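Local atomic coordinates of glucan-binding protein C, GbpC (Streptococcus mutans UA159, PDB entry 5UQZ), a protein that is a wall-anchored streptococcal protein that probably binds glucan and mediates sucrose-dependent and sucrose-independent adherence, this chain holding its calcium-binding beta-supersandwich region. Residues A[56-61]-A[333-338]; A[81-86]-A[103-108]; A[156-161]-A[180-185]; A[199-204]-A[218-223]; A[285-290]-A[326-331]. One frame throughout, in Å; residues are numbered along the deposited sequence. Where two conformers were deposited one is given.

Interaction 1 of 5, residues A[56-61]-A[333-338]; sequences GRVEKA and SAVAVP
Val58 carries its CG1 methyl trans to the backbone N (chi1 174°), and Val335 does the same with its own CG1 (chi1 178°), which brings the two methyls to face each other where the short helix 57-60 meets the segment 333-338. Val337 is turned differently: with chi1 at -64° its CG1 stands trans to the carbonyl carbon and comes alongside the same methyl of Val58. One methyl of the helix, Val58 CG1, thus meets two valines spaced two residues apart on an extended segment. Val58 CG1 lies 3.8 Å from Val335 CG1, a tip-to-tip approach, and 3.8 Å from Val337 CG1, where the side chains run past one another, oppositely directed. Val58 CG2 adds a looser touch, 4.1 Å from Val335 CG1. Ala336, between the two valines, points its CB away and packs on Ser223 instead. No hydrogen bond joins 56-61 to 333-338; the contact is purely aliphatic. Polar grips lie at the sides: Arg57 NH2 bonds to Asn216 O and Thr306 OG1, while Ser333 OG bonds to Phe66 N. Tyr45 of the long helix 3-51 touches both Val58 and Val337, and Ile219 backs Val335, so the three valines sit in an apolar seam where these elements converge. Backbone bonding from Lys60 N to Gly56 O, 2.9 Å, closes the helical turn that presents Val58. This is plain hydrophobic packing of a single helical turn on an extended segment, at the junction where the N-terminal helix and the extended segment that follows strand 325-329 meet the beta-supersandwich.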
# COMPACT_ATOMS: atom_id res chain seq x y z
N GLY A 56 6.67 -11.81 -16.34
CA GLY A 56 5.89 -11.35 -17.46
C GLY A 56 4.42 -11.70 -17.36
O GLY A 56 3.61 -11.10 -18.08
N ARG A 57 4.06 -12.62 -16.46
CA ARG A 57 2.66 -12.95 -16.31
C ARG A 57 1.82 -11.77 -15.86
O ARG A 57 0.61 -11.78 -16.10
CB ARG A 57 2.52 -14.09 -15.29
CG ARG A 57 2.89 -15.43 -15.87
CD ARG A 57 2.91 -16.57 -14.83
NE ARG A 57 1.71 -16.57 -13.96
CZ ARG A 57 0.46 -16.90 -14.31
NH1 ARG A 57 0.24 -17.40 -15.53
NH2 ARG A 57 -0.53 -16.77 -13.45
N VAL A 58 2.40 -10.74 -15.24
CA VAL A 58 1.59 -9.57 -14.87
C VAL A 58 0.87 -9.01 -16.09
O VAL A 58 -0.30 -8.62 -16.02
CB VAL A 58 2.45 -8.48 -14.21
CG1 VAL A 58 1.64 -7.22 -13.97
CG2 VAL A 58 3.05 -9.01 -12.92
N GLU A 59 1.58 -8.92 -17.21
CA GLU A 59 0.99 -8.47 -18.46
C GLU A 59 0.35 -9.62 -19.24
O GLU A 59 -0.77 -9.50 -19.74
CB GLU A 59 2.09 -7.79 -19.30
CG GLU A 59 1.58 -7.10 -20.53
CD GLU A 59 2.56 -6.09 -21.07
OE1 GLU A 59 3.25 -5.41 -20.27
OE2 GLU A 59 2.64 -5.96 -22.31
N LYS A 60 1.03 -10.75 -19.33
CA LYS A 60 0.61 -11.77 -20.28
C LYS A 60 -0.56 -12.60 -19.77
O LYS A 60 -1.30 -13.16 -20.61
CB LYS A 60 1.81 -12.66 -20.65
CG LYS A 60 2.88 -11.91 -21.46
CD LYS A 60 4.13 -12.80 -21.79
CE LYS A 60 3.81 -13.94 -22.76
NZ LYS A 60 3.49 -13.39 -24.11
N ALA A 61 -0.68 -12.78 -18.46
CA ALA A 61 -1.66 -13.71 -17.94
C ALA A 61 -2.87 -13.00 -17.33
O ALA A 61 -3.80 -13.68 -16.91
CB ALA A 61 -1.07 -14.60 -16.86
N SER A 333 -6.46 -5.51 -8.97
CA SER A 333 -5.73 -5.93 -10.18
C SER A 333 -4.67 -4.96 -10.60
O SER A 333 -3.96 -5.24 -11.58
CB SER A 333 -6.70 -6.16 -11.33
OG SER A 333 -7.39 -4.98 -11.69
N ALA A 334 -4.48 -3.84 -9.89
CA ALA A 334 -3.51 -2.83 -10.31
C ALA A 334 -2.14 -3.12 -9.73
O ALA A 334 -1.68 -2.53 -8.75
CB ALA A 334 -4.02 -1.46 -9.91
N VAL A 335 -1.48 -4.07 -10.34
CA VAL A 335 -0.13 -4.45 -9.94
C VAL A 335 0.84 -3.31 -10.25
O VAL A 335 0.81 -2.73 -11.34
CB VAL A 335 0.25 -5.75 -10.66
CG1 VAL A 335 1.70 -6.16 -10.31
CG2 VAL A 335 -0.74 -6.88 -10.32
N ALA A 336 1.72 -3.02 -9.29
CA ALA A 336 2.73 -1.96 -9.42
C ALA A 336 3.98 -2.57 -10.07
O ALA A 336 4.68 -3.37 -9.45
CB ALA A 336 3.06 -1.44 -8.02
N VAL A 337 4.26 -2.14 -11.30
CA VAL A 337 5.42 -2.63 -12.05
C VAL A 337 6.33 -1.46 -12.38
O VAL A 337 5.90 -0.30 -12.38
CB VAL A 337 5.01 -3.39 -13.33
CG1 VAL A 337 4.24 -4.65 -12.96
CG2 VAL A 337 4.24 -2.47 -14.26
N PRO A 338 7.60 -1.71 -12.69
CA PRO A 338 8.47 -0.61 -13.13
C PRO A 338 7.95 0.02 -14.41
O PRO A 338 7.46 -0.67 -15.30
CB PRO A 338 9.80 -1.29 -13.38
CG PRO A 338 9.72 -2.64 -12.94
CD PRO A 338 8.30 -3.02 -12.65

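Interaction 2 of 5, residues A[81-86]-A[103-108]; sequences QYLTKE and DNYTAS
A small, mixed contact, part apolar and part water-bridged, joins Leu83 and Thr84 to the loop 103-108 at the periphery of the fold, where the chain returns after helices 85-91 and 96-99. Its apolar half is Leu83 against Tyr105. The CD1 methyl of Leu83 lies 3.7 Å from Tyr105 CE2 and equally near CD2, so it approaches the CD2-CE2 bond obliquely, with the two side chains roughly perpendicular. Leu83 CG is trans to its backbone N (chi1 -176°), which carries the branch across to the ring. Tyr105 has other partners too: His91 stacks on it, and its OH bonds to Gln99 O. The polar half runs through a water that is 2.7 Å from Thr84 OG1 and donates to Ser108 O at 2.9 Å. Thr84 OG1 also receives the bond from Ala87 N, so the hydroxyl that holds the bridging water is the same one that caps the helix. Beyond Ser108, the backbones of Thr84 and Asp109 are bonded directly, next to the two-stranded pairing of 82-83 with 110-111. The whole is a strand-to-helix junction with a threonine N-cap at the start of helix 85-91.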
# COMPACT_ATOMS: atom_id res chain seq x y z
N GLN A 81 -19.20 -4.95 17.09
CA GLN A 81 -18.85 -3.66 17.70
C GLN A 81 -18.57 -2.64 16.60
O GLN A 81 -17.41 -2.45 16.19
CB GLN A 81 -17.61 -3.80 18.58
CG GLN A 81 -17.88 -4.67 19.75
CD GLN A 81 -18.52 -3.85 20.77
OE1 GLN A 81 -19.74 -3.65 20.74
NE2 GLN A 81 -17.69 -3.33 21.71
N TYR A 82 -19.60 -1.97 16.13
CA TYR A 82 -19.42 -0.86 15.19
C TYR A 82 -19.04 0.41 15.94
O TYR A 82 -19.51 0.66 17.06
CB TYR A 82 -20.70 -0.61 14.42
CG TYR A 82 -21.11 -1.77 13.54
CD1 TYR A 82 -20.68 -1.87 12.23
CD2 TYR A 82 -21.97 -2.79 14.02
CE1 TYR A 82 -21.07 -2.93 11.43
CE2 TYR A 82 -22.39 -3.83 13.23
CZ TYR A 82 -21.93 -3.88 11.92
OH TYR A 82 -22.33 -4.91 11.11
N LEU A 83 -18.19 1.24 15.32
CA LEU A 83 -17.86 2.52 15.93
C LEU A 83 -19.04 3.46 15.75
O LEU A 83 -19.53 3.64 14.64
CB LEU A 83 -16.60 3.07 15.23
CG LEU A 83 -16.05 4.36 15.81
CD1 LEU A 83 -15.46 4.13 17.19
CD2 LEU A 83 -14.97 4.95 14.84
N THR A 84 -19.47 4.10 16.82
CA THR A 84 -20.58 5.04 16.67
C THR A 84 -20.16 6.22 15.79
O THR A 84 -18.98 6.58 15.71
CB THR A 84 -21.08 5.57 18.03
OG1 THR A 84 -20.03 6.39 18.59
CG2 THR A 84 -21.51 4.43 18.96
N LYS A 85 -21.12 6.83 15.12
CA LYS A 85 -20.77 7.99 14.32
C LYS A 85 -20.26 9.13 15.18
O LYS A 85 -19.38 9.87 14.74
CB LYS A 85 -21.91 8.42 13.40
CG LYS A 85 -22.06 7.47 12.21
CD LYS A 85 -22.91 8.01 11.12
CE LYS A 85 -22.91 7.08 9.90
NZ LYS A 85 -23.75 7.65 8.79
N GLU A 86 -20.80 9.30 16.39
CA GLU A 86 -20.25 10.32 17.28
C GLU A 86 -18.78 10.09 17.59
O GLU A 86 -17.98 11.02 17.59
CB GLU A 86 -21.05 10.39 18.57
CG GLU A 86 -20.51 11.44 19.52
CD GLU A 86 -21.46 11.68 20.65
OE1 GLU A 86 -22.40 10.88 20.82
OE2 GLU A 86 -21.25 12.67 21.36
N ASP A 103 -6.28 2.67 22.77
CA ASP A 103 -6.38 3.13 24.16
C ASP A 103 -7.33 4.32 24.28
O ASP A 103 -7.79 4.64 25.39
CB ASP A 103 -5.03 3.65 24.64
CG ASP A 103 -4.00 2.56 24.87
OD1 ASP A 103 -4.32 1.37 24.83
OD2 ASP A 103 -2.83 2.93 25.13
N ASN A 104 -7.57 5.04 23.18
CA ASN A 104 -8.33 6.29 23.21
C ASN A 104 -9.82 6.08 22.93
O ASN A 104 -10.55 7.05 22.73
CB ASN A 104 -7.77 7.25 22.17
CG ASN A 104 -6.41 7.80 22.55
OD1 ASN A 104 -6.03 7.77 23.71
ND2 ASN A 104 -5.69 8.33 21.57
N TYR A 105 -10.27 4.84 22.89
CA TYR A 105 -11.66 4.49 22.69
C TYR A 105 -12.11 3.67 23.88
O TYR A 105 -11.29 2.99 24.52
CB TYR A 105 -11.86 3.68 21.40
CG TYR A 105 -11.50 4.42 20.13
CD1 TYR A 105 -10.18 4.57 19.71
CD2 TYR A 105 -12.48 4.90 19.31
CE1 TYR A 105 -9.84 5.21 18.52
CE2 TYR A 105 -12.19 5.58 18.15
CZ TYR A 105 -10.86 5.71 17.74
OH TYR A 105 -10.60 6.34 16.54
N THR A 106 -13.38 3.79 24.23
CA THR A 106 -13.96 3.02 25.33
C THR A 106 -15.22 2.34 24.83
O THR A 106 -15.68 2.56 23.70
CB THR A 106 -14.30 3.88 26.56
OG1 THR A 106 -15.30 4.82 26.20
CG2 THR A 106 -13.07 4.62 27.08
N ALA A 107 -15.82 1.52 25.69
CA ALA A 107 -16.98 0.72 25.27
C ALA A 107 -18.11 1.59 24.73
O ALA A 107 -18.79 1.21 23.77
CB ALA A 107 -17.49 -0.09 26.47
N SER A 108 -18.32 2.76 25.32
CA SER A 108 -19.39 3.66 24.91
C SER A 108 -19.19 4.23 23.51
O SER A 108 -20.12 4.82 22.97
CB SER A 108 -19.47 4.83 25.92
OG SER A 108 -18.22 5.49 26.02
O HOH W 1 -20.49 7.06 21.17

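Interaction 3 of 5, residues A[156-161]-A[180-185]; sequences YTLNSS and IFIGAQ
Tyr156 and Ile180, Leu158 and Ile182, and Ser161 and Ala184 meet in three successive pairs between strand 180-184 and the end of strand 151-160, which belongs to a different sheet, with Ser161 just beyond it; the touching parts run 19° apart. In the first, Ile180 CD1 sits 4.0 Å from Tyr156 CD2 and 4.2 Å from Tyr156 CE2, obliquely to the ring, as the side chains run antiparallel alongside each other. In the second, the methyl ends Leu158 CD1 and Ile182 CD1 are 4.0 Å apart, the side chains slanting across one another. The third is closer to the backbone: Ser161 OG lies 3.6 Å from Ala184 CB, where the CA atoms come within 7.1 Å, against 10.0 Å for Leu158 and Ile182. Both isoleucines extend fully, CG1 trans to the backbone N (chi1 -174° and -175°), which sends CD1 to the far sheet. Val170 of the neighbouring strand 167-172 flanks both isoleucines, and Phe314 of strand 312-319 touches them from the other sheet. The polar ends have partners of their own: Tyr156 OH bonds to Tyr136 OH, and Ser161 OG to Ser167 O and Asn163 N. With no hydrogen bond between 156-161 and 180-185, the sheets cohere here through dispersion and exclusion of water, while the hydroxyls at the margins of this buried interface are satisfied by other residues.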
# COMPACT_ATOMS: atom_id res chain seq x y z
N TYR A 156 -12.81 -11.81 6.41
CA TYR A 156 -11.65 -11.31 7.15
C TYR A 156 -11.67 -11.91 8.54
O TYR A 156 -12.73 -11.94 9.20
CB TYR A 156 -11.73 -9.77 7.33
CG TYR A 156 -11.87 -8.97 6.07
CD1 TYR A 156 -13.12 -8.66 5.53
CD2 TYR A 156 -10.76 -8.41 5.48
CE1 TYR A 156 -13.26 -7.82 4.42
CE2 TYR A 156 -10.88 -7.57 4.35
CZ TYR A 156 -12.13 -7.25 3.85
OH TYR A 156 -12.21 -6.44 2.75
N THR A 157 -10.49 -12.31 9.02
CA THR A 157 -10.36 -12.82 10.40
C THR A 157 -9.11 -12.19 11.02
O THR A 157 -8.00 -12.35 10.48
CB THR A 157 -10.20 -14.34 10.44
OG1 THR A 157 -11.31 -14.92 9.75
CG2 THR A 157 -10.19 -14.84 11.88
N LEU A 158 -9.29 -11.54 12.16
CA LEU A 158 -8.15 -11.00 12.90
C LEU A 158 -7.53 -12.14 13.71
O LEU A 158 -8.22 -12.76 14.53
CB LEU A 158 -8.64 -9.90 13.83
CG LEU A 158 -7.54 -9.18 14.64
CD1 LEU A 158 -6.62 -8.34 13.75
CD2 LEU A 158 -8.18 -8.29 15.71
N ASN A 159 -6.26 -12.47 13.46
CA ASN A 159 -5.63 -13.59 14.15
C ASN A 159 -4.88 -13.14 15.40
O ASN A 159 -4.65 -13.94 16.31
CB ASN A 159 -4.61 -14.30 13.24
CG ASN A 159 -5.27 -14.78 11.97
OD1 ASN A 159 -6.31 -15.47 12.03
ND2 ASN A 159 -4.71 -14.39 10.84
N SER A 160 -4.44 -11.90 15.44
CA SER A 160 -3.68 -11.34 16.56
C SER A 160 -3.69 -9.83 16.45
O SER A 160 -3.95 -9.28 15.35
CB SER A 160 -2.24 -11.86 16.61
OG SER A 160 -1.47 -11.39 15.49
N SER A 161 -3.40 -9.16 17.56
CA SER A 161 -3.29 -7.70 17.59
C SER A 161 -2.00 -7.30 18.31
O SER A 161 -1.38 -8.10 19.04
CB SER A 161 -4.48 -7.11 18.34
OG SER A 161 -4.37 -5.72 18.34
N ILE A 180 -9.06 -2.63 3.33
CA ILE A 180 -9.23 -2.29 4.74
C ILE A 180 -8.05 -1.48 5.24
O ILE A 180 -6.88 -1.72 4.87
CB ILE A 180 -9.37 -3.63 5.46
CG1 ILE A 180 -9.69 -3.58 6.88
CG2 ILE A 180 -8.13 -4.48 5.42
CD1 ILE A 180 -9.68 -5.07 7.44
N PHE A 181 -8.36 -0.56 6.16
CA PHE A 181 -7.34 0.17 6.92
C PHE A 181 -7.53 -0.28 8.36
O PHE A 181 -8.63 -0.15 8.90
CB PHE A 181 -7.52 1.68 6.75
CG PHE A 181 -6.31 2.48 7.06
CD1 PHE A 181 -5.88 3.44 6.18
CD2 PHE A 181 -5.66 2.34 8.28
CE1 PHE A 181 -4.76 4.23 6.45
CE2 PHE A 181 -4.52 3.16 8.57
CZ PHE A 181 -4.08 4.04 7.64
N ILE A 182 -6.52 -0.89 8.96
CA ILE A 182 -6.63 -1.49 10.30
C ILE A 182 -5.49 -1.02 11.18
O ILE A 182 -4.36 -0.78 10.71
CB ILE A 182 -6.71 -3.03 10.16
CG1 ILE A 182 -6.95 -3.71 11.49
CG2 ILE A 182 -5.48 -3.64 9.48
CD1 ILE A 182 -7.35 -5.18 11.39
N GLY A 183 -5.78 -0.87 12.48
CA GLY A 183 -4.71 -0.49 13.39
C GLY A 183 -5.11 -0.71 14.83
O GLY A 183 -6.27 -0.95 15.16
N ALA A 184 -4.11 -0.59 15.72
CA ALA A 184 -4.33 -0.74 17.15
C ALA A 184 -3.15 -0.11 17.87
O ALA A 184 -2.09 0.08 17.30
CB ALA A 184 -4.41 -2.21 17.52
N GLN A 185 -3.34 0.16 19.17
CA GLN A 185 -2.19 0.53 19.99
C GLN A 185 -1.16 -0.59 19.96
O GLN A 185 -1.51 -1.78 19.81
CB GLN A 185 -2.65 0.79 21.44
CG GLN A 185 -1.52 1.15 22.42
CD GLN A 185 -0.73 2.42 22.01
OE1 GLN A 185 0.07 2.41 21.06
NE2 GLN A 185 -0.90 3.50 22.78

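Interaction 4 of 5, residues A[199-204]-A[218-223]; sequences MQIIFY and AIMSLS
Met220, on an outermost strand of the small three-stranded sheet 219-222, 303-306, 245-247, reaches into the buried side of strand 194-204, which belongs to the large antiparallel sheet. Its terminal methyl does the touching. Met220 CE lies 4.0 Å from Ile201 CD1, the two side chains extending toward each other until their ends meet, and 4.3 Å from Phe203 CZ, which it approaches at the ring edge, near the ring plane. The methionine chain runs out nearly straight and then bends at its last torsion (chi3 72°), putting CE within contact distance of both residues. Ile201 and Phe203, two residues apart, point to the same side of strand 194-204, as alternation in a beta strand requires, and they also pack on each other: Ile201 CG2 stands 3.7 Å above one face of the Phe203 ring, offset toward its rim. Here, between the small and the large sheet of the beta-supersandwich, 199-204 and 218-223 meet through side chains alone, their closest CA atoms, Phe203 CA and Ala218 CA, being 10.5 Å apart. Phe66 meets the Phe203 ring edge-to-face, and Met305 of the adjacent strand 303-306 lies against Met220. Phe312 and Val152, from the strands flanking 194-204, line the Ile201 side. Tyr307 and Thr331 also touch Met220, and the hydroxyl of Tyr307 bonds to Ile201 O.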
# COMPACT_ATOMS: atom_id res chain seq x y z
N MET A 199 -7.58 -13.31 4.97
CA MET A 199 -8.65 -12.89 4.07
C MET A 199 -8.85 -13.94 2.99
O MET A 199 -7.92 -14.65 2.59
CB MET A 199 -8.43 -11.54 3.50
CG MET A 199 -7.22 -11.03 3.09
SD MET A 199 -7.36 -9.14 2.87
CE MET A 199 -8.51 -9.07 1.50
N GLN A 200 -10.07 -13.93 2.45
CA GLN A 200 -10.36 -14.73 1.27
C GLN A 200 -11.36 -13.97 0.43
O GLN A 200 -12.38 -13.49 0.96
CB GLN A 200 -10.90 -16.12 1.63
CG GLN A 200 -11.08 -16.97 0.41
CD GLN A 200 -11.53 -18.41 0.72
OE1 GLN A 200 -11.98 -18.71 1.83
NE2 GLN A 200 -11.42 -19.28 -0.27
N ILE A 201 -11.10 -13.85 -0.88
CA ILE A 201 -11.95 -13.11 -1.82
C ILE A 201 -12.62 -14.08 -2.77
O ILE A 201 -11.96 -14.96 -3.34
CB ILE A 201 -11.07 -12.13 -2.62
CG1 ILE A 201 -10.33 -11.15 -1.70
CG2 ILE A 201 -11.95 -11.38 -3.64
CD1 ILE A 201 -9.22 -10.35 -2.43
N ILE A 202 -13.92 -13.90 -2.96
CA ILE A 202 -14.67 -14.69 -3.94
C ILE A 202 -15.37 -13.71 -4.88
O ILE A 202 -16.03 -12.76 -4.43
CB ILE A 202 -15.72 -15.60 -3.25
CG1 ILE A 202 -15.04 -16.62 -2.32
CG2 ILE A 202 -16.53 -16.33 -4.31
CD1 ILE A 202 -16.01 -17.42 -1.52
N PHE A 203 -15.18 -13.92 -6.18
CA PHE A 203 -15.86 -13.13 -7.20
C PHE A 203 -17.05 -13.92 -7.73
O PHE A 203 -16.97 -15.13 -7.90
CB PHE A 203 -14.90 -12.83 -8.36
CG PHE A 203 -13.64 -12.09 -7.94
CD1 PHE A 203 -13.69 -10.72 -7.63
CD2 PHE A 203 -12.43 -12.75 -7.84
CE1 PHE A 203 -12.55 -10.03 -7.29
CE2 PHE A 203 -11.28 -12.04 -7.52
CZ PHE A 203 -11.33 -10.70 -7.24
N TYR A 204 -18.14 -13.22 -8.08
CA TYR A 204 -19.33 -13.88 -8.60
C TYR A 204 -19.66 -13.34 -9.99
O TYR A 204 -19.48 -12.15 -10.27
CB TYR A 204 -20.57 -13.60 -7.69
CG TYR A 204 -20.41 -14.14 -6.30
CD1 TYR A 204 -19.66 -13.47 -5.34
CD2 TYR A 204 -21.06 -15.31 -5.92
CE1 TYR A 204 -19.53 -13.97 -4.06
CE2 TYR A 204 -20.95 -15.79 -4.61
CZ TYR A 204 -20.18 -15.11 -3.69
OH TYR A 204 -20.06 -15.54 -2.39
N ALA A 218 -5.97 -14.51 -12.46
CA ALA A 218 -6.25 -13.42 -11.53
C ALA A 218 -4.92 -12.96 -10.93
O ALA A 218 -4.45 -13.51 -9.94
CB ALA A 218 -7.25 -13.83 -10.44
N ILE A 219 -4.32 -11.92 -11.51
CA ILE A 219 -3.08 -11.39 -10.98
C ILE A 219 -3.44 -10.22 -10.08
O ILE A 219 -4.09 -9.26 -10.52
CB ILE A 219 -2.08 -10.98 -12.08
CG1 ILE A 219 -1.96 -12.06 -13.17
CG2 ILE A 219 -0.71 -10.69 -11.42
CD1 ILE A 219 -1.61 -13.44 -12.68
N MET A 220 -3.07 -10.29 -8.81
CA MET A 220 -3.49 -9.29 -7.84
C MET A 220 -2.28 -8.63 -7.20
O MET A 220 -1.22 -9.24 -7.00
CB MET A 220 -4.38 -9.93 -6.80
CG MET A 220 -5.65 -10.45 -7.48
SD MET A 220 -6.98 -10.88 -6.38
CE MET A 220 -7.47 -9.22 -5.90
N SER A 221 -2.46 -7.39 -6.83
CA SER A 221 -1.39 -6.58 -6.27
C SER A 221 -1.20 -6.88 -4.79
O SER A 221 -2.15 -7.12 -4.05
CB SER A 221 -1.74 -5.11 -6.44
OG SER A 221 -2.93 -4.79 -5.74
N LEU A 222 0.06 -6.81 -4.35
CA LEU A 222 0.42 -6.80 -2.94
C LEU A 222 1.43 -5.65 -2.80
O LEU A 222 2.63 -5.83 -2.54
CB LEU A 222 1.02 -8.16 -2.53
CG LEU A 222 0.01 -9.31 -2.67
CD1 LEU A 222 0.67 -10.66 -2.54
CD2 LEU A 222 -1.18 -9.19 -1.71
N SER A 223 0.92 -4.44 -2.99
CA SER A 223 1.75 -3.26 -2.99
C SER A 223 1.97 -2.73 -1.58
O SER A 223 1.36 -3.18 -0.60
CB SER A 223 1.08 -2.18 -3.82
OG SER A 223 0.89 -2.63 -5.17

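Interaction 5 of 5, residues A[285-290]-A[326-331]; sequences DAVNAD and TIWFAT
The indole of Trp328 meets the loop 285-290 at its six-membered end. Ala289 O lies at the edge, in the ring plane, 3.6 Å from Trp328 CH2, so the backbone carbonyl oxygen faces the rim of the aromatic system and not its pi cloud. Phe173 and Phe181 meet the indole with their planes inclined by about 30° and 35°. Asn288 O is a more distant neighbour, 4.2 Å from the same CH2 and oblique to the ring. Val287 CG2 comes in obliquely as well, 4.3 Å from Trp328 CZ3, and is the one apolar side chain of the loop to touch the indole. Trp328 CG is trans to its backbone N (chi1 -178°), which extends the indole from the strand toward the loop. The pyrrole nitrogen is engaged separately: NE1 bonds to Lys178 O, which helps fix the rotation of the ring. No hydrogen bond joins the two segments, and the contact lies at the surface. A calcium ion lies about 6 Å from the Trp328 side chain, its ligands here being Ser224, Asn226 and Glu237. Asp285, at the head of the same loop, bonds through OD1 to Ser224 OG and through OD2 to Asn226 ND2, a second-shell link to the metal. Strand 325-329, an outermost strand of its four-stranded sheet, pairs with 180-184 on one side and packs Ile327 and Phe329 on strands 312-319 and 233-240.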
# COMPACT_ATOMS: atom_id res chain seq x y z
N ASP A 285 5.77 5.54 -1.87
CA ASP A 285 4.56 5.02 -1.24
C ASP A 285 3.47 6.05 -1.20
O ASP A 285 2.45 5.82 -0.55
CB ASP A 285 4.90 4.52 0.17
CG ASP A 285 3.81 3.62 0.75
OD1 ASP A 285 3.16 2.85 0.02
OD2 ASP A 285 3.63 3.68 2.00
N ALA A 286 3.62 7.16 -1.92
CA ALA A 286 2.58 8.18 -1.89
C ALA A 286 1.32 7.65 -2.54
O ALA A 286 1.37 7.00 -3.58
CB ALA A 286 3.05 9.42 -2.66
N VAL A 287 0.18 7.97 -1.94
CA VAL A 287 -1.10 7.47 -2.44
C VAL A 287 -2.13 8.59 -2.41
O VAL A 287 -2.05 9.52 -1.61
CB VAL A 287 -1.61 6.22 -1.67
CG1 VAL A 287 -0.60 5.06 -1.78
CG2 VAL A 287 -1.90 6.55 -0.20
N ASN A 288 -3.11 8.48 -3.30
CA ASN A 288 -4.25 9.37 -3.25
C ASN A 288 -5.28 8.82 -2.27
O ASN A 288 -5.13 7.72 -1.74
CB ASN A 288 -4.85 9.51 -4.65
CG ASN A 288 -3.85 10.03 -5.66
OD1 ASN A 288 -3.34 11.15 -5.52
ND2 ASN A 288 -3.55 9.23 -6.68
N ALA A 289 -6.35 9.59 -2.04
CA ALA A 289 -7.44 9.10 -1.19
C ALA A 289 -8.10 7.87 -1.79
O ALA A 289 -8.62 7.02 -1.06
CB ALA A 289 -8.47 10.21 -0.98
N ASP A 290 -8.10 7.75 -3.12
CA ASP A 290 -8.66 6.59 -3.79
C ASP A 290 -7.84 5.33 -3.56
O ASP A 290 -8.28 4.24 -3.92
CB ASP A 290 -8.75 6.83 -5.31
CG ASP A 290 -8.90 8.32 -5.69
OD1 ASP A 290 -8.17 9.19 -5.15
OD2 ASP A 290 -9.73 8.61 -6.58
N THR A 326 -0.38 0.45 12.30
CA THR A 326 -1.41 0.59 11.27
C THR A 326 -0.94 -0.01 9.97
O THR A 326 0.26 -0.05 9.69
CB THR A 326 -1.75 2.08 11.04
OG1 THR A 326 -0.57 2.78 10.62
CG2 THR A 326 -2.28 2.73 12.30
N ILE A 327 -1.90 -0.35 9.12
CA ILE A 327 -1.64 -0.71 7.73
C ILE A 327 -2.90 -0.45 6.93
O ILE A 327 -4.01 -0.82 7.35
CB ILE A 327 -1.16 -2.17 7.58
CG1 ILE A 327 -0.72 -2.44 6.12
CG2 ILE A 327 -2.18 -3.17 8.04
CD1 ILE A 327 -0.11 -3.88 5.92
N TRP A 328 -2.73 0.13 5.74
CA TRP A 328 -3.79 0.19 4.75
C TRP A 328 -3.46 -0.94 3.78
O TRP A 328 -2.55 -0.81 2.95
CB TRP A 328 -3.84 1.52 4.02
CG TRP A 328 -4.96 1.62 3.03
CD1 TRP A 328 -5.86 0.62 2.63
CD2 TRP A 328 -5.37 2.80 2.37
NE1 TRP A 328 -6.72 1.12 1.69
CE2 TRP A 328 -6.46 2.45 1.53
CE3 TRP A 328 -4.88 4.11 2.36
CZ2 TRP A 328 -7.09 3.38 0.72
CZ3 TRP A 328 -5.52 5.03 1.56
CH2 TRP A 328 -6.62 4.66 0.75
N PHE A 329 -4.14 -2.08 3.93
CA PHE A 329 -3.87 -3.21 3.06
C PHE A 329 -4.94 -3.23 1.99
O PHE A 329 -6.12 -3.38 2.31
CB PHE A 329 -3.90 -4.53 3.83
CG PHE A 329 -3.60 -5.69 2.95
CD1 PHE A 329 -2.29 -6.02 2.67
CD2 PHE A 329 -4.62 -6.41 2.35
CE1 PHE A 329 -2.01 -7.06 1.77
CE2 PHE A 329 -4.33 -7.44 1.47
CZ PHE A 329 -3.03 -7.77 1.18
N ALA A 330 -4.52 -3.13 0.74
CA ALA A 330 -5.42 -3.23 -0.37
C ALA A 330 -4.90 -4.29 -1.32
O ALA A 330 -3.68 -4.48 -1.45
CB ALA A 330 -5.63 -1.90 -1.10
N THR A 331 -5.81 -5.00 -1.96
CA THR A 331 -5.39 -5.85 -3.08
C THR A 331 -6.44 -5.74 -4.17
O THR A 331 -7.63 -5.67 -3.91
CB THR A 331 -5.15 -7.33 -2.61
OG1 THR A 331 -4.72 -8.10 -3.75
CG2 THR A 331 -6.44 -7.95 -2.08

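Interactions 3 and 4 are core contacts made by strand side chains, and both involve the large sheet, in which 151-160 neighbours 194-204; the two meet where Tyr156 packs on Met199. Interaction 3 shares the four-stranded sheet with interaction 5, since 180-184 pairs with 325-329, yet interaction 5 lies at the surface, bringing backbone carbonyls to an indole near the calcium ion. Thr331 ties interaction 5 to interaction 4 through Ser221 O. Interaction 1 is partly buried and purely aliphatic, enclosing the others along the chain and touching interaction 4. Interaction 2 is the peripheral, partly water-mediated one, connected to interaction 3 through Asp103 and Gln185.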